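Hcp1 family type VI secretion system effector (PDB 5XHH) probably serves as a ring-forming building block of the type VI secretion tube and as a carrier or effector exported with it. Local coordinates at residues D19-K22 with N23-E26; Y61-R64 with A65-N68; D116-I119 with A120-T124. All blocks are in the same frame, centred on the assembly; numbering follows the deposited sequence.

Interaction 1. Residues D19-K22 with N23-E26; sequences DKHK and NEIE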
loop_
_atom_site.group_PDB
_atom_site.type_symbol
_atom_site.label_atom_id
_atom_site.label_comp_id
_atom_site.label_asym_id
_atom_site.label_seq_id
_atom_site.Cartn_x
_atom_site.Cartn_y
_atom_site.Cartn_z
ATOM N N ASP A 19 -19.450 0.639 -2.332
ATOM C CA ASP A 19 -19.930 -0.019 -3.541
ATOM C C ASP A 19 -18.798 -0.293 -4.517
ATOM O O ASP A 19 -18.724 -1.382 -5.089
ATOM C CB ASP A 19 -21.013 0.826 -4.211
ATOM C CG ASP A 19 -22.399 0.487 -3.715
ATOM O OD1 ASP A 19 -22.679 -0.723 -3.568
ATOM O OD2 ASP A 19 -23.195 1.423 -3.469
ATOM N N LYS A 20 -17.909 0.678 -4.721
ATOM C CA LYS A 20 -16.837 0.497 -5.692
ATOM C C LYS A 20 -15.657 -0.290 -5.135
ATOM O O LYS A 20 -14.829 -0.764 -5.915
ATOM C CB LYS A 20 -16.332 1.855 -6.202
ATOM C CG LYS A 20 -17.394 2.761 -6.807
ATOM C CD LYS A 20 -18.149 2.084 -7.939
ATOM C CE LYS A 20 -17.275 1.884 -9.168
ATOM N NZ LYS A 20 -18.046 1.258 -10.275
ATOM N N HIS A 21 -15.550 -0.432 -3.821
ATOM C CA HIS A 21 -14.374 -1.024 -3.197
ATOM C C HIS A 21 -14.774 -2.048 -2.165
ATOM O O HIS A 21 -14.150 -2.174 -1.104
ATOM C CB HIS A 21 -13.488 0.055 -2.579
ATOM C CG HIS A 21 -12.996 1.034 -3.587
ATOM N ND1 HIS A 21 -11.813 0.862 -4.268
ATOM C CD2 HIS A 21 -13.568 2.151 -4.096
ATOM C CE1 HIS A 21 -11.659 1.850 -5.132
ATOM N NE2 HIS A 21 -12.708 2.649 -5.042
ATOM N N LYS A 22 -15.819 -2.809 -2.462
ATOM C CA LYS A 22 -16.308 -3.754 -1.478
ATOM C C LYS A 22 -15.236 -4.785 -1.167
ATOM O O LYS A 22 -14.534 -5.269 -2.063
ATOM C CB LYS A 22 -17.589 -4.428 -1.973
ATOM C CG LYS A 22 -18.380 -5.069 -0.843
ATOM C CD LYS A 22 -19.857 -4.776 -0.969
ATOM C CE LYS A 22 -20.384 -5.312 -2.289
ATOM N NZ LYS A 22 -20.346 -6.799 -2.304
ATOM N N ASN A 23 -15.092 -5.092 0.123
ATOM C CA ASN A 23 -14.127 -6.063 0.641
ATOM C C ASN A 23 -12.673 -5.669 0.370
ATOM O O ASN A 23 -11.781 -6.521 0.359
ATOM C CB ASN A 23 -14.425 -7.455 0.097
ATOM C CG ASN A 23 -15.836 -7.878 0.415
ATOM O OD1 ASN A 23 -16.200 -8.012 1.581
ATOM N ND2 ASN A 23 -16.650 -8.029 -0.610
ATOM N N GLU A 24 -12.415 -4.389 0.169
ATOM C CA GLU A 24 -11.056 -3.875 0.214
ATOM C C GLU A 24 -10.776 -3.338 1.608
ATOM O O GLU A 24 -11.674 -3.233 2.446
ATOM C CB GLU A 24 -10.856 -2.801 -0.853
ATOM C CG GLU A 24 -11.132 -3.345 -2.233
ATOM C CD GLU A 24 -10.918 -2.326 -3.340
ATOM O OE1 GLU A 24 -11.361 -2.601 -4.473
ATOM O OE2 GLU A 24 -10.324 -1.261 -3.085
ATOM N N ILE A 25 -9.511 -3.023 1.865
ATOM C CA ILE A 25 -9.099 -2.500 3.164
ATOM C C ILE A 25 -9.271 -0.990 3.182
ATOM O O ILE A 25 -8.753 -0.284 2.305
ATOM C CB ILE A 25 -7.644 -2.862 3.475
ATOM C CG1 ILE A 25 -7.464 -4.364 3.547
ATOM C CG2 ILE A 25 -7.222 -2.211 4.790
ATOM C CD1 ILE A 25 -6.003 -4.780 3.411
ATOM N N GLU A 26 -9.953 -0.490 4.206
ATOM C CA GLU A 26 -10.077 0.945 4.402
ATOM C C GLU A 26 -8.845 1.438 5.156
ATOM O O GLU A 26 -8.545 0.964 6.256
ATOM C CB GLU A 26 -11.369 1.272 5.149
ATOM C CG GLU A 26 -12.624 0.955 4.322
ATOM C CD GLU A 26 -13.917 1.392 4.987
ATOM O OE1 GLU A 26 -13.864 1.880 6.132
ATOM O OE2 GLU A 26 -14.987 1.255 4.361
#
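His21 and Glu24 face each other across a tight reversal of the chain and are joined twice, once through the backbone and once through their side chains. In the first bond Glu24 N gives its hydrogen to His21 O at 3.1 Å. In the second, His21 ND1 donates to Glu24 OE2 at 2.9 Å with an N-H...O angle of 153°. The carboxylate carbon lies at the edge of the imidazole and in its plane, whereas OE2 is met from above the carboxylate plane, and the two flat groups stand nearly perpendicular, 89° apart. Glu24 reaches the ring with an extended chain: CG is anti to the carbonyl carbon (chi1 -59°) and CG-CD continues straight, with CB and CG both close beside His21 O. The backbone bond closes a type II beta turn from His21 to Glu24, which leads from the loop after strand 3-9 into the short strand 25-26, outermost in its sheet within this chain. Asn23 suits the third position of such a turn, since asparagine tolerates a positive phi better than most residues with a side chain. Its amide lies alongside the Lys22 chain, ND2 coming 3.4 Å from Lys22 CG, while the lysine, bent along its length, belongs to the exposed side. Both nitrogens of the buried imidazole are engaged, ND1 by Glu24 and NE2 by Glu95; Phe6 stacks on the ring. Two carboxylates around one imidazole would probably favour its doubly protonated, cationic form. Asn23 and Glu24 also make backbone hydrogen bonds with Ser16.

Interaction 2. Residues Y61-R64 with A65-N68; sequences YIDR and ASPN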
loop_
_atom_site.group_PDB
_atom_site.type_symbol
_atom_site.label_atom_id
_atom_site.label_comp_id
_atom_site.label_asym_id
_atom_site.label_seq_id
_atom_site.Cartn_x
_atom_site.Cartn_y
_atom_site.Cartn_z
ATOM N N TYR A 61 -7.613 0.100 10.810
ATOM C CA TYR A 61 -8.213 -0.543 11.973
ATOM C C TYR A 61 -8.027 -2.045 11.851
ATOM O O TYR A 61 -8.022 -2.591 10.747
ATOM C CB TYR A 61 -9.701 -0.195 12.091
ATOM C CG TYR A 61 -9.943 1.240 12.476
ATOM C CD1 TYR A 61 -9.402 1.753 13.639
ATOM C CD2 TYR A 61 -10.710 2.078 11.683
ATOM C CE1 TYR A 61 -9.598 3.061 13.998
ATOM C CE2 TYR A 61 -10.922 3.408 12.038
ATOM C CZ TYR A 61 -10.356 3.885 13.199
ATOM O OH TYR A 61 -10.538 5.188 13.589
ATOM N N ILE A 62 -7.823 -2.718 12.982
ATOM C CA ILE A 62 -7.723 -4.172 12.917
ATOM C C ILE A 62 -9.025 -4.705 12.356
ATOM O O ILE A 62 -10.112 -4.318 12.798
ATOM C CB ILE A 62 -7.394 -4.764 14.295
ATOM C CG1 ILE A 62 -6.002 -4.300 14.736
ATOM C CG2 ILE A 62 -7.489 -6.304 14.232
ATOM C CD1 ILE A 62 -5.602 -4.722 16.138
ATOM N N ASP A 63 -8.930 -5.533 11.327
ATOM C CA ASP A 63 -10.133 -5.870 10.573
ATOM C C ASP A 63 -9.943 -7.243 9.941
ATOM O O ASP A 63 -9.008 -7.969 10.287
ATOM C CB ASP A 63 -10.453 -4.765 9.546
ATOM C CG ASP A 63 -9.336 -4.554 8.521
ATOM O OD1 ASP A 63 -8.539 -5.486 8.283
ATOM O OD2 ASP A 63 -9.273 -3.441 7.942
ATOM N N ARG A 64 -10.820 -7.583 8.983
ATOM C CA ARG A 64 -10.810 -8.915 8.387
ATOM C C ARG A 64 -9.476 -9.244 7.715
ATOM O O ARG A 64 -9.118 -10.418 7.601
ATOM C CB ARG A 64 -11.962 -9.049 7.378
ATOM C CG ARG A 64 -11.940 -10.351 6.572
ATOM C CD ARG A 64 -12.800 -10.289 5.312
ATOM N NE ARG A 64 -14.194 -10.635 5.575
ATOM C CZ ARG A 64 -14.684 -11.872 5.526
ATOM N NH1 ARG A 64 -13.895 -12.895 5.227
ATOM N NH2 ARG A 64 -15.967 -12.091 5.777
ATOM N N ALA A 65 -8.728 -8.236 7.261
ATOM C CA ALA A 65 -7.459 -8.524 6.596
ATOM C C ALA A 65 -6.364 -8.914 7.576
ATOM O O ALA A 65 -5.404 -9.588 7.184
ATOM C CB ALA A 65 -6.998 -7.314 5.776
ATOM N N SER A 66 -6.509 -8.527 8.846
ATOM C CA SER A 66 -5.400 -8.639 9.788
ATOM C C SER A 66 -4.879 -10.061 9.951
ATOM O O SER A 66 -3.657 -10.255 9.835
ATOM C CB SER A 66 -5.822 -8.017 11.122
ATOM O OG SER A 66 -5.979 -6.625 10.984
ATOM N N PRO A 67 -5.704 -11.087 10.200
ATOM C CA PRO A 67 -5.130 -12.438 10.319
ATOM C C PRO A 67 -4.419 -12.884 9.058
ATOM O O PRO A 67 -3.415 -13.604 9.141
ATOM C CB PRO A 67 -6.351 -13.323 10.630
ATOM C CG PRO A 67 -7.400 -12.385 11.143
ATOM C CD PRO A 67 -7.169 -11.115 10.358
ATOM N N ASN A 68 -4.889 -12.458 7.884
ATOM C CA ASN A 68 -4.222 -12.870 6.657
ATOM C C ASN A 68 -2.960 -12.070 6.393
ATOM O O ASN A 68 -1.993 -12.621 5.860
ATOM C CB ASN A 68 -5.182 -12.774 5.474
ATOM C CG ASN A 68 -6.043 -14.009 5.345
ATOM O OD1 ASN A 68 -5.557 -15.119 5.512
ATOM N ND2 ASN A 68 -7.325 -13.822 5.077
HETATM O O HOH W 1 -8.832 -11.267 4.813
#
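Asp63 and Ser66 exchange hydrogen bonds at the start of helix 66-75: Asp63 N uses the Ser66 hydroxyl and Ser66 N the Asp63 carbonyl. Asp63 N donates to Ser66 OG at 3.2 Å and nearly straight, 166°, while Ser66 N returns a bond to Asp63 O at 2.9 Å, closing a type I beta turn. These residues form a capping box. Asp63 adds a capping bond of its own: with CG held between its backbone N and carbonyl carbon (chi1 60°), OD1 accepts from Ala65 N at 2.9 Å, met from above the carboxylate plane. The close-packed part lies here, where Ile62 CG2 touches Ser66 OG at 3.6 Å and the small, buried methyl of Ala65 fits against OD1. Pro67, lacking an N-H, costs nothing in the first turn, and its CD sits 3.4 Å from Arg64 O. The outer side is looser: Arg64, whose CB points away from 65-68, is exposed, and a water bridges its carbonyl to Asn68 ND2. Asp63 OD2 is bonded to His60 and Ser66 OG to Glu123, tying the cap to neighbouring strands. A carboxylate here satisfies a first-turn N-H that lacks an acceptor from a preceding helical turn and would probably be stabilised by the helix dipole.

Interaction 3. Residues D116-I119 with A120-T124; sequences DGEI and ASRET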
loop_
_atom_site.group_PDB
_atom_site.type_symbol
_atom_site.label_atom_id
_atom_site.label_comp_id
_atom_site.label_asym_id
_atom_site.label_seq_id
_atom_site.Cartn_x
_atom_site.Cartn_y
_atom_site.Cartn_z
ATOM N N ASP A 116 -8.780 3.832 25.051
ATOM C CA ASP A 116 -9.190 5.122 24.503
ATOM C C ASP A 116 -9.817 4.978 23.117
ATOM O O ASP A 116 -9.363 4.195 22.277
ATOM C CB ASP A 116 -7.983 6.053 24.423
ATOM C CG ASP A 116 -8.252 7.294 23.595
ATOM O OD1 ASP A 116 -9.407 7.761 23.578
ATOM O OD2 ASP A 116 -7.303 7.813 22.975
ATOM N N GLY A 117 -10.854 5.783 22.873
ATOM C CA GLY A 117 -11.595 5.780 21.621
ATOM C C GLY A 117 -10.783 6.028 20.360
ATOM O O GLY A 117 -10.812 5.208 19.432
ATOM N N GLU A 118 -10.088 7.162 20.276
ATOM C CA GLU A 118 -9.071 7.253 19.243
ATOM C C GLU A 118 -7.912 6.330 19.635
ATOM O O GLU A 118 -7.744 5.968 20.807
ATOM C CB GLU A 118 -8.614 8.702 19.027
ATOM C CG GLU A 118 -7.552 8.878 17.916
ATOM C CD GLU A 118 -8.138 9.012 16.511
ATOM O OE1 GLU A 118 -7.741 9.958 15.791
ATOM O OE2 GLU A 118 -8.996 8.184 16.133
ATOM N N ILE A 119 -7.143 5.916 18.628
ATOM C CA ILE A 119 -6.290 4.725 18.658
ATOM C C ILE A 119 -7.178 3.506 18.418
ATOM O O ILE A 119 -7.089 2.874 17.363
ATOM C CB ILE A 119 -5.476 4.576 19.959
ATOM C CG1 ILE A 119 -4.555 5.780 20.163
ATOM C CG2 ILE A 119 -4.666 3.294 19.907
ATOM C CD1 ILE A 119 -3.478 5.550 21.180
ATOM N N ALA A 120 -8.048 3.182 19.374
ATOM C CA ALA A 120 -8.976 2.038 19.267
ATOM C C ALA A 120 -8.145 0.761 19.117
ATOM O O ALA A 120 -7.256 0.513 19.949
ATOM C CB ALA A 120 -9.986 2.298 18.149
ATOM N N SER A 121 -8.426 -0.092 18.128
ATOM C CA SER A 121 -7.594 -1.240 17.776
ATOM C C SER A 121 -7.169 -1.041 16.333
ATOM O O SER A 121 -8.007 -1.133 15.427
ATOM C CB SER A 121 -8.346 -2.558 17.938
ATOM O OG SER A 121 -9.584 -2.517 17.240
ATOM N N ARG A 122 -5.878 -0.761 16.126
ATOM C CA ARG A 122 -5.339 -0.460 14.804
ATOM C C ARG A 122 -4.049 -1.238 14.587
ATOM O O ARG A 122 -3.606 -2.011 15.436
ATOM C CB ARG A 122 -5.089 1.038 14.605
ATOM C CG ARG A 122 -4.173 1.682 15.594
ATOM C CD ARG A 122 -4.057 3.160 15.254
ATOM N NE ARG A 122 -5.345 3.853 15.321
ATOM C CZ ARG A 122 -5.622 4.977 14.662
ATOM N NH1 ARG A 122 -4.712 5.523 13.870
ATOM N NH2 ARG A 122 -6.810 5.556 14.785
ATOM N N GLU A 123 -3.457 -1.048 13.417
ATOM C CA GLU A 123 -2.424 -1.967 12.959
ATOM C C GLU A 123 -1.638 -1.297 11.848
ATOM O O GLU A 123 -2.212 -0.938 10.804
ATOM C CB GLU A 123 -3.058 -3.262 12.478
ATOM C CG GLU A 123 -2.100 -4.356 12.099
ATOM C CD GLU A 123 -2.841 -5.641 11.802
ATOM O OE1 GLU A 123 -2.843 -6.528 12.671
ATOM O OE2 GLU A 123 -3.442 -5.763 10.705
ATOM N N THR A 124 -0.338 -1.130 12.079
ATOM C CA THR A 124 0.586 -0.670 11.055
ATOM C C THR A 124 1.116 -1.864 10.276
ATOM O O THR A 124 1.391 -2.920 10.844
ATOM C CB THR A 124 1.738 0.114 11.694
ATOM O OG1 THR A 124 1.208 1.296 12.281
ATOM C CG2 THR A 124 2.804 0.506 10.662
#
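Arg122 folds back over the loop that precedes its strand and hooks onto the carbonyl of Ile119. CB, which points toward 116-119, lies 3.9 Å from Ile119 O. CG, set between the backbone N and the carbonyl carbon (chi1 57°), comes to 3.6 Å from the same oxygen, and CD stays at a similar range. A bend at chi3 then brings NE to Ile119 O at 2.9 Å, with an N-H...O angle of 164°; the bond lies in the carbonyl plane, on a lone pair, and meets the guanidinium at its edge. This is the entry to strand 121-129, where the loop after strand 104-113 turns back to form a hairpin in the four-stranded antiparallel sheet. CZ lies 3.7 Å from Ile119 O, and beyond it the two ends diverge. NH2 faces Glu118 OE2 in a long salt bridge of 3.7 Å, the carboxylate and guanidinium planes 70° apart, and NH1 pairs with Asp59 of strand 51-61. An arginine suits this place because three separate nitrogens can serve loop and sheet together. Within the loop, Ala120 N makes two weak hydrogen bonds, to Asp116 O and Glu118 O, while the small Ala120 CB rests 3.3 Å from Gly117 O.

Along the chain the three contacts follow in series, each lying at a junction between a loop and regular structure: interaction 1 leads into strand 25-26, interaction 2 into helix 66-75 and interaction 3 into strand 121-129. Interactions 2 and 3, with centres 13 Å apart, meet where strands 51-61 and 121-129 pair in the four-stranded sheet; Ile62 N probably bonds to Ser121 O. Interaction 1 belongs to the seven-stranded sheet, its centre 14 Å from that of interaction 2, which it touches where Ile25 packs on Ala65. Interactions 1 and 3 do not touch, about 8 Å separating their nearest atoms. The helix start thus bridges the two sheets of the Hcp beta barrel.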